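Local structure of short-chain dehydrogenase/reductase SDR (5IG2) at residues B[196-201]-B[233-238]; B[80-85]-B[131-136]. The protein binds NAD and is probably an oxidoreductase of the short-chain dehydrogenase/reductase family that acts on CH-OH groups. All coordinates share one frame; numbering follows the deposited sequence. Where two conformers were deposited one is given.

Contact 1 (B[196-201]-B[233-238]). With NAD (nicotinamide-adenine-dinucleotide), chain F.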
loop_
_atom_site.group_PDB
_atom_site.type_symbol
_atom_site.label_atom_id
_atom_site.label_comp_id
_atom_site.label_asym_id
_atom_site.label_seq_id
_atom_site.Cartn_x
_atom_site.Cartn_y
_atom_site.Cartn_z
ATOM N N PRO B 196 50.774 0.904 -1.617
ATOM C CA PRO B 196 49.494 1.334 -1.048
ATOM C C PRO B 196 49.451 1.197 0.465
ATOM O O PRO B 196 50.208 0.439 1.072
ATOM C CB PRO B 196 48.477 0.373 -1.687
ATOM C CG PRO B 196 49.248 -0.421 -2.709
ATOM C CD PRO B 196 50.663 -0.418 -2.244
ATOM N N ALA B 197 48.539 1.970 1.065
ATOM C CA ALA B 197 48.123 1.758 2.443
ATOM C C ALA B 197 46.934 0.798 2.445
ATOM O O ALA B 197 46.610 0.177 1.429
ATOM C CB ALA B 197 47.799 3.089 3.119
ATOM N N PHE B 198 46.257 0.668 3.581
ATOM C CA PHE B 198 45.250 -0.383 3.721
ATOM C C PHE B 198 44.094 -0.190 2.742
ATOM O O PHE B 198 43.546 0.908 2.616
ATOM C CB PHE B 198 44.720 -0.415 5.152
ATOM C CG PHE B 198 45.788 -0.575 6.186
ATOM C CD1 PHE B 198 46.444 -1.782 6.337
ATOM C CD2 PHE B 198 46.131 0.485 7.013
ATOM C CE1 PHE B 198 47.423 -1.929 7.293
ATOM C CE2 PHE B 198 47.099 0.343 7.963
ATOM C CZ PHE B 198 47.752 -0.866 8.107
ATOM N N VAL B 199 43.724 -1.273 2.059
ATOM C CA VAL B 199 42.628 -1.316 1.089
ATOM C C VAL B 199 41.829 -2.588 1.351
ATOM O O VAL B 199 42.446 -3.640 1.592
ATOM C CB VAL B 199 43.164 -1.311 -0.354
ATOM C CG1 VAL B 199 42.026 -1.479 -1.351
ATOM C CG2 VAL B 199 43.941 -0.043 -0.632
ATOM N N PRO B 200 40.459 -2.566 1.314
ATOM C CA PRO B 200 39.702 -3.811 1.520
ATOM C C PRO B 200 40.019 -4.882 0.485
ATOM O O PRO B 200 39.626 -4.770 -0.680
ATOM C CB PRO B 200 38.235 -3.358 1.420
ATOM C CG PRO B 200 38.255 -1.917 1.767
ATOM C CD PRO B 200 39.560 -1.398 1.212
ATOM N N THR B 201 40.748 -5.916 0.902
ATOM C CA THR B 201 41.047 -7.090 0.079
ATOM C C THR B 201 41.018 -8.315 0.990
ATOM O O THR B 201 40.566 -8.246 2.137
ATOM C CB THR B 201 42.420 -6.988 -0.607
ATOM O OG1 THR B 201 43.442 -7.035 0.394
ATOM C CG2 THR B 201 42.559 -5.707 -1.420
ATOM N N ARG B 233 40.922 -5.250 10.866
ATOM C CA ARG B 233 40.178 -3.996 10.987
ATOM C C ARG B 233 40.708 -2.932 10.030
ATOM O O ARG B 233 39.927 -2.208 9.403
ATOM C CB ARG B 233 40.245 -3.480 12.428
ATOM C CG ARG B 233 39.547 -4.342 13.476
ATOM C CD ARG B 233 39.753 -3.781 14.887
ATOM N NE ARG B 233 39.470 -2.342 14.958
ATOM C CZ ARG B 233 40.388 -1.391 15.135
ATOM N NH1 ARG B 233 41.671 -1.709 15.271
ATOM N NH2 ARG B 233 40.022 -0.115 15.184
ATOM N N ALA B 234 42.032 -2.800 9.932
ATOM C CA ALA B 234 42.606 -1.738 9.116
ATOM C C ALA B 234 42.300 -1.969 7.647
ATOM O O ALA B 234 41.926 -1.040 6.924
ATOM C CB ALA B 234 44.115 -1.664 9.351
ATOM N N VAL B 235 42.435 -3.214 7.201
ATOM C CA VAL B 235 42.187 -3.559 5.805
ATOM C C VAL B 235 40.723 -3.322 5.445
ATOM O O VAL B 235 40.404 -2.677 4.438
ATOM C CB VAL B 235 42.621 -5.015 5.557
ATOM C CG1 VAL B 235 42.033 -5.555 4.270
ATOM C CG2 VAL B 235 44.168 -5.105 5.551
ATOM N N ARG B 236 39.805 -3.827 6.263
ATOM C CA ARG B 236 38.405 -3.747 5.870
ATOM C C ARG B 236 37.893 -2.315 5.874
ATOM O O ARG B 236 36.895 -2.026 5.207
ATOM C CB ARG B 236 37.537 -4.617 6.783
ATOM C CG ARG B 236 37.369 -4.053 8.160
ATOM C CD ARG B 236 36.644 -4.983 9.115
ATOM N NE ARG B 236 36.315 -4.258 10.341
ATOM C CZ ARG B 236 36.005 -4.835 11.491
ATOM N NH1 ARG B 236 35.994 -6.160 11.577
ATOM N NH2 ARG B 236 35.716 -4.087 12.552
ATOM N N SER B 237 38.567 -1.403 6.571
ATOM C CA SER B 237 38.069 -0.038 6.681
ATOM C C SER B 237 38.798 0.942 5.764
ATOM O O SER B 237 38.544 2.147 5.845
ATOM C CB SER B 237 38.145 0.438 8.134
ATOM O OG SER B 237 39.479 0.444 8.595
ATOM N N GLY B 238 39.671 0.456 4.882
ATOM C CA GLY B 238 40.326 1.352 3.938
ATOM C C GLY B 238 39.318 2.105 3.078
ATOM O O GLY B 238 38.329 1.540 2.604
HETATM P PA NAD F . 44.396 -10.546 -1.615
HETATM O O1A NAD F . 44.436 -11.613 -0.592
HETATM O O2A NAD F . 42.979 -10.029 -1.910
HETATM O O5B NAD F . 45.086 -10.956 -2.990
HETATM C C5B NAD F . 46.382 -11.581 -3.008
HETATM C C4B NAD F . 46.257 -12.825 -3.844
HETATM O O4B NAD F . 47.544 -13.477 -3.925
HETATM C C3B NAD F . 45.261 -13.877 -3.325
HETATM O O3B NAD F . 44.288 -14.204 -4.310
HETATM C C2B NAD F . 46.148 -15.092 -3.008
HETATM O O2B NAD F . 45.502 -16.328 -3.289
HETATM C C1B NAD F . 47.311 -14.867 -3.964
HETATM N N9A NAD F . 48.535 -15.566 -3.596
HETATM C C8A NAD F . 49.054 -15.735 -2.339
HETATM N N7A NAD F . 50.110 -16.512 -2.297
HETATM C C5A NAD F . 50.303 -16.875 -3.621
HETATM C C6A NAD F . 51.254 -17.700 -4.248
HETATM N N6A NAD F . 52.174 -18.408 -3.585
HETATM N N1A NAD F . 51.195 -17.819 -5.592
HETATM C C2A NAD F . 50.231 -17.166 -6.254
HETATM N N3A NAD F . 49.262 -16.381 -5.768
HETATM C C4A NAD F . 49.352 -16.282 -4.436
HETATM O O3 NAD F . 45.297 -9.324 -1.146
HETATM P PN NAD F . 45.778 -7.998 -1.898
HETATM O O1N NAD F . 45.038 -7.839 -3.176
HETATM O O2N NAD F . 45.732 -6.906 -0.900
HETATM O O5D NAD F . 47.295 -8.393 -2.170
HETATM C C5D NAD F . 47.987 -7.953 -3.359
HETATM C C4D NAD F . 49.287 -7.314 -2.936
HETATM O O4D NAD F . 49.040 -6.029 -2.316
HETATM C C3D NAD F . 50.125 -8.119 -1.934
HETATM O O3D NAD F . 51.491 -8.097 -2.331
HETATM C C2D NAD F . 49.952 -7.330 -0.634
HETATM O O2D NAD F . 51.068 -7.522 0.225
HETATM C C1D NAD F . 49.881 -5.921 -1.203
HETATM N N1N NAD F . 49.321 -4.825 -0.275
HETATM C C2N NAD F . 48.063 -4.945 0.186
HETATM C C3N NAD F . 47.521 -3.956 0.986
HETATM C C7N NAD F . 46.086 -3.937 1.410
HETATM O O7N NAD F . 45.748 -3.232 2.374
HETATM N N7N NAD F . 45.248 -4.766 0.809
HETATM C C4N NAD F . 48.299 -2.844 1.288
HETATM C C5N NAD F . 49.584 -2.740 0.784
HETATM C C6N NAD F . 50.086 -3.750 0.003
#
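Phe198 to Thr201 run extended past the last turn of helix 222-236 and the residues after it, to Gly238. The closest backbone pairs are Val199 with Gly238 and Pro200 with Arg236, each with CA atoms 4.5 Å apart. Pro200 has no N-H to offer, so the approach of its N to Val235 O is not a hydrogen bond. Pro200 CA makes a bent CA-H...O contact with Val235 O. Gly238 CA makes another CA-H...O contact with Phe198 O at 3.5 Å.

Ala234 CB lies over one face of the Phe198 ring, 3.6 Å from the ring centroid and only 4° off the normal, a clear CH-pi contact. Val235 points CG1, anti to its backbone N (chi1 164°), at Val199 O, while CG2 nears Phe198 CD1. The same loop holds NAD through its backbone and Thr201. Val199 N donates to NAD O7N (2.8 Å), and NAD N7N donates to Val199 O (3.1 Å). These two bonds fix the rotation of the carboxamide. Thr201 OG1 donates to NAD O2N at 2.6 Å.

The loop follows strand 189-194 of the Rossmann fold. Helix 222-236 backs it, and Phe26 of helix 25-36 touches Val199 and Thr201.

Contact 2 (B[80-85]-B[131-136])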
loop_
_atom_site.group_PDB
_atom_site.type_symbol
_atom_site.label_atom_id
_atom_site.label_comp_id
_atom_site.label_asym_id
_atom_site.label_seq_id
_atom_site.Cartn_x
_atom_site.Cartn_y
_atom_site.Cartn_z
ATOM N N ALA B 80 56.555 -21.656 -16.080
ATOM C CA ALA B 80 55.425 -22.240 -16.794
ATOM C C ALA B 80 54.379 -21.184 -17.130
ATOM O O ALA B 80 53.724 -21.269 -18.176
ATOM C CB ALA B 80 54.809 -23.366 -15.963
ATOM N N LEU B 81 54.223 -20.185 -16.259
ATOM C CA LEU B 81 53.292 -19.094 -16.513
ATOM C C LEU B 81 53.723 -18.269 -17.723
ATOM O O LEU B 81 52.886 -17.896 -18.555
ATOM C CB LEU B 81 53.179 -18.219 -15.262
ATOM C CG LEU B 81 52.301 -16.972 -15.367
ATOM C CD1 LEU B 81 50.840 -17.370 -15.584
ATOM C CD2 LEU B 81 52.467 -16.079 -14.140
ATOM N N ALA B 82 55.021 -17.964 -17.833
ATOM C CA ALA B 82 55.518 -17.280 -19.020
ATOM C C ALA B 82 55.284 -18.119 -20.266
ATOM O O ALA B 82 54.868 -17.593 -21.305
ATOM C CB ALA B 82 57.003 -16.957 -18.872
ATOM N N ASP B 83 55.537 -19.430 -20.183
ATOM C CA ASP B 83 55.324 -20.303 -21.337
ATOM C C ASP B 83 53.861 -20.303 -21.771
ATOM O O ASP B 83 53.559 -20.282 -22.971
ATOM C CB ASP B 83 55.773 -21.732 -21.027
ATOM C CG ASP B 83 57.259 -21.833 -20.693
ATOM O OD1 ASP B 83 58.029 -20.888 -20.986
ATOM O OD2 ASP B 83 57.659 -22.880 -20.140
ATOM N N ALA B 84 52.937 -20.337 -20.810
ATOM C CA ALA B 84 51.520 -20.278 -21.153
ATOM C C ALA B 84 51.156 -18.923 -21.754
ATOM O O ALA B 84 50.356 -18.849 -22.698
ATOM C CB ALA B 84 50.673 -20.572 -19.917
ATOM N N ALA B 85 51.734 -17.844 -21.222
ATOM C CA ALA B 85 51.493 -16.520 -21.781
ATOM C C ALA B 85 51.919 -16.454 -23.241
ATOM O O ALA B 85 51.143 -16.046 -24.114
ATOM C CB ALA B 85 52.241 -15.469 -20.958
ATOM N N ARG B 131 63.123 -12.326 -13.018
ATOM C CA ARG B 131 64.111 -13.186 -13.670
ATOM C C ARG B 131 63.549 -13.848 -14.923
ATOM O O ARG B 131 64.243 -13.960 -15.940
ATOM C CB ARG B 131 64.604 -14.252 -12.686
ATOM C CG ARG B 131 65.579 -15.248 -13.281
ATOM C CD ARG B 131 66.034 -16.256 -12.239
ATOM N NE ARG B 131 64.912 -16.934 -11.603
ATOM C CZ ARG B 131 64.243 -17.942 -12.150
ATOM N NH1 ARG B 131 64.583 -18.381 -13.361
ATOM N NH2 ARG B 131 63.232 -18.503 -11.496
ATOM N N VAL B 132 62.297 -14.293 -14.869
ATOM C CA VAL B 132 61.720 -15.018 -15.993
ATOM C C VAL B 132 61.279 -14.063 -17.096
ATOM O O VAL B 132 61.551 -14.291 -18.280
ATOM C CB VAL B 132 60.556 -15.901 -15.511
ATOM C CG1 VAL B 132 59.751 -16.400 -16.699
ATOM C CG2 VAL B 132 61.100 -17.077 -14.681
ATOM N N PHE B 133 60.599 -12.980 -16.733
ATOM C CA PHE B 133 59.922 -12.170 -17.741
ATOM C C PHE B 133 60.769 -11.019 -18.274
ATOM O O PHE B 133 60.585 -10.620 -19.434
ATOM C CB PHE B 133 58.609 -11.612 -17.179
ATOM C CG PHE B 133 57.519 -12.636 -17.046
ATOM C CD1 PHE B 133 56.665 -12.896 -18.103
ATOM C CD2 PHE B 133 57.343 -13.331 -15.856
ATOM C CE1 PHE B 133 55.648 -13.834 -17.973
ATOM C CE2 PHE B 133 56.332 -14.277 -15.725
ATOM C CZ PHE B 133 55.486 -14.525 -16.782
ATOM N N ALA B 134 61.673 -10.454 -17.466
ATOM C CA ALA B 134 62.504 -9.366 -17.983
ATOM C C ALA B 134 63.280 -9.767 -19.231
ATOM O O ALA B 134 63.277 -8.988 -20.199
ATOM C CB ALA B 134 63.436 -8.826 -16.892
ATOM N N PRO B 135 63.936 -10.938 -19.305
ATOM C CA PRO B 135 64.610 -11.296 -20.567
ATOM C C PRO B 135 63.653 -11.401 -21.736
ATOM O O PRO B 135 63.996 -10.999 -22.858
ATOM C CB PRO B 135 65.262 -12.653 -20.257
ATOM C CG PRO B 135 65.345 -12.712 -18.781
ATOM C CD PRO B 135 64.142 -11.971 -18.275
ATOM N N ILE B 136 62.456 -11.944 -21.503
ATOM C CA ILE B 136 61.460 -12.024 -22.569
ATOM C C ILE B 136 61.122 -10.628 -23.073
ATOM O O ILE B 136 61.115 -10.368 -24.280
ATOM C CB ILE B 136 60.202 -12.761 -22.075
ATOM C CG1 ILE B 136 60.532 -14.204 -21.703
ATOM C CG2 ILE B 136 59.106 -12.710 -23.123
ATOM C CD1 ILE B 136 59.434 -14.872 -20.890
#
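Ala82 CB projects from helix 75-89 into a small apolar group made by Val132, Phe133 and Ile136 of helix 112-140. This is helix-on-helix packing on one side of the parallel sheet of a Rossmann fold. The methyl meets Val132 CG1 at 3.5 Å, and Phe133 CE1 lies equally near it. Ile136 CD1 arrives at 3.8 Å, one helical turn on from Val132. Three side chains of one helix thus converge on a single methyl.

The local axes lie 10.0 Å apart and run 36° from parallel, with Ala82 between them. Phe133 starts off to one side, but its ring reaches across to the other helix. Its CG stands anti to the carbonyl carbon (chi1 -74°), which carries CE1 and CZ to Ala82. Ala82 lies oblique to this ring. Val132 CG1 stands over one face, offset toward the rim.

Farther out, Leu81 and Ala85 also touch Val42 of strand 40-45 and Val18 of strand 16-20. Phe133 also reaches Val18, so the two helices and the sheet share one apolar layer. Val78 and Leu86 of helix 75-89 extend the interface, Val78 on Val132 and Phe133, Leu86 on Ile136. On another side of helix 112-140, Trp108 of a neighbouring subunit packs on Ala134 and Pro135. Beside the sheet, Leu81 CG lies 4.3 Å from Phe133 CZ, a looser contact.

How the contacts relate
Contacts 1 and 2 lie on opposite sides of the chain's centre, with their own centres about 31 Å apart. They do not touch and share no helix or strand. Both segments of contact 2 come earlier in the chain than those of contact 1. Contact 2 is buried and wholly apolar, joining two helices beside the sheet. Contact 1 is only partly buried and joins a loop to a helix end. Its chemistry is mixed, with CH-pi and CA-H...O contacts beside hydrogen bonds to the cofactor. Both meet other subunits: Arg236 in contact 1 forms a salt bridge with Asp13 of the second subunit, whereas contact 2 meets the third by packing.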